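Local coordinates for protein phenylacetaldehyde dehydrogenase (Burkholderia cenocepacia, PDB 4O5H) that probably oxidises phenylacetaldehyde to phenylacetate with NAD+ as a member of the aldehyde dehydrogenase family, at residues T399-T404 with G417-A422. Numbering follows the deposited sequence.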
loop_
_atom_site.group_PDB
_atom_site.type_symbol
_atom_site.label_atom_id
_atom_site.label_comp_id
_atom_site.label_asym_id
_atom_site.label_seq_id
_atom_site.Cartn_x
_atom_site.Cartn_y
_atom_site.Cartn_z
ATOM N N THR A 399 5.776 -16.623 31.763
ATOM C CA THR A 399 5.165 -17.916 31.667
ATOM C C THR A 399 5.669 -18.696 30.457
ATOM O O THR A 399 5.736 -18.165 29.333
ATOM C CB THR A 399 3.641 -17.731 31.604
ATOM O OG1 THR A 399 3.223 -17.115 32.813
ATOM C CG2 THR A 399 2.938 -19.034 31.481
ATOM N N VAL A 400 6.070 -19.945 30.690
ATOM C CA VAL A 400 6.511 -20.833 29.615
ATOM C C VAL A 400 5.628 -22.068 29.604
ATOM O O VAL A 400 5.532 -22.779 30.613
ATOM C CB VAL A 400 7.962 -21.285 29.820
ATOM C CG1 VAL A 400 8.408 -22.244 28.706
ATOM C CG2 VAL A 400 8.877 -20.064 29.847
ATOM N N LEU A 401 4.952 -22.289 28.483
ATOM C CA LEU A 401 4.058 -23.407 28.304
ATOM C C LEU A 401 4.668 -24.439 27.385
ATOM O O LEU A 401 5.181 -24.108 26.312
ATOM C CB LEU A 401 2.725 -22.934 27.727
ATOM C CG LEU A 401 1.932 -21.900 28.548
ATOM C CD1 LEU A 401 0.668 -21.476 27.839
ATOM C CD2 LEU A 401 1.609 -22.490 29.906
ATOM N N VAL A 402 4.594 -25.703 27.822
ATOM C CA VAL A 402 5.021 -26.852 27.030
ATOM C C VAL A 402 3.872 -27.851 26.891
ATOM O O VAL A 402 2.814 -27.670 27.463
ATOM C CB VAL A 402 6.254 -27.548 27.630
ATOM C CG1 VAL A 402 7.412 -26.574 27.691
ATOM C CG2 VAL A 402 5.958 -28.128 29.006
ATOM N N ASP A 403 4.094 -28.888 26.096
ATOM C CA ASP A 403 3.068 -29.875 25.762
ATOM C C ASP A 403 1.961 -29.207 24.997
ATOM O O ASP A 403 0.792 -29.597 25.079
ATOM C CB ASP A 403 2.487 -30.583 26.994
ATOM C CG ASP A 403 3.528 -31.372 27.790
ATOM O OD1 ASP A 403 4.558 -31.757 27.232
ATOM O OD2 ASP A 403 3.267 -31.612 28.978
ATOM N N THR A 404 2.322 -28.190 24.240
ATOM C CA THR A 404 1.348 -27.496 23.396
ATOM C C THR A 404 1.297 -28.129 22.020
ATOM O O THR A 404 2.202 -28.846 21.636
ATOM C CB THR A 404 1.715 -26.032 23.220
ATOM O OG1 THR A 404 3.074 -25.936 22.774
ATOM C CG2 THR A 404 1.557 -25.273 24.527
ATOM N N GLY A 417 1.621 -10.738 25.666
ATOM C CA GLY A 417 2.111 -10.732 27.024
ATOM C C GLY A 417 3.253 -11.734 27.163
ATOM O O GLY A 417 3.695 -12.330 26.172
ATOM N N PRO A 418 3.755 -11.921 28.399
ATOM C CA PRO A 418 4.992 -12.662 28.580
ATOM C C PRO A 418 4.709 -14.157 28.668
ATOM O O PRO A 418 4.985 -14.796 29.692
ATOM C CB PRO A 418 5.542 -12.100 29.894
ATOM C CG PRO A 418 4.321 -11.762 30.683
ATOM C CD PRO A 418 3.274 -11.343 29.663
ATOM N N VAL A 419 4.222 -14.704 27.564
ATOM C CA VAL A 419 3.818 -16.080 27.497
ATOM C C VAL A 419 4.442 -16.719 26.259
ATOM O O VAL A 419 4.120 -16.356 25.134
ATOM C CB VAL A 419 2.287 -16.199 27.410
ATOM C CG1 VAL A 419 1.852 -17.646 27.410
ATOM C CG2 VAL A 419 1.612 -15.432 28.554
ATOM N N LEU A 420 5.262 -17.728 26.507
ATOM C CA LEU A 420 5.913 -18.519 25.466
ATOM C C LEU A 420 5.240 -19.888 25.324
ATOM O O LEU A 420 4.832 -20.468 26.316
ATOM C CB LEU A 420 7.372 -18.758 25.850
ATOM C CG LEU A 420 8.261 -19.519 24.851
ATOM C CD1 LEU A 420 8.387 -18.790 23.539
ATOM C CD2 LEU A 420 9.642 -19.740 25.430
ATOM N N VAL A 421 5.111 -20.363 24.084
ATOM C CA VAL A 421 4.788 -21.765 23.842
ATOM C C VAL A 421 6.026 -22.371 23.184
ATOM O O VAL A 421 6.630 -21.733 22.326
ATOM C CB VAL A 421 3.517 -21.965 23.002
ATOM C CG1 VAL A 421 2.317 -21.380 23.725
ATOM C CG2 VAL A 421 3.642 -21.346 21.596
ATOM N N ALA A 422 6.422 -23.575 23.616
ATOM C CA ALA A 422 7.646 -24.165 23.106
ATOM C C ALA A 422 7.449 -25.634 22.750
ATOM O O ALA A 422 6.955 -26.417 23.583
ATOM C CB ALA A 422 8.742 -24.045 24.145
HETATM O O HOH W 1 6.109 -28.875 24.159
#
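T399 and L401 each bond to the two residues flanking their register partner, V419 and V421 respectively, the pattern of parallel beta pairing, here between the two strands of a beta-alpha-beta unit whose short helix is 409-412. They are neighbours in a mixed seven-strand sheet, with 381-384 beyond strand 399-402 and 320-326 beyond strand 419-425. T399 N donates to P418 O at 2.9 Å, and T399 O receives L420 N in a nearly straight bond (172° at the hydrogen). Two residues further on, L401 N reaches L420 O at 2.8 Å while L401 O takes A422 N, a more bent bond of 145°. Two CA-H groups, those of V419 and V421, also lean on the oxygens of T399 and L401. Beyond the last direct bond the strands part, and a water continues the ladder: it accepts from D403 N at 2.8 Å and donates to A422 O at 2.7 Å. P418, centre of an inverse gamma turn, leads into the second strand.

The side chains alternate between the two faces of the sheet. V400 and L420 share one face and meet loosely through CG1 and CD2, with V337 of helix 330-343 and F310 of helix 298-310 packed nearby. T399, L401, V419 and V421 occupy the other, where helix 362-378 supplies I372 and F376. There L401, its CG anti to its own carbonyl carbon (chi1 -59°), carries CD1 to 4.0 Å from V419 CG1. Past the strand end the T404 side chain crosses that of V421 at about a right angle; its buried OG1, which finds no hydrogen-bonding partner, sits 4.0 Å from V421 CB, and its CG2 rests against V421 CG1.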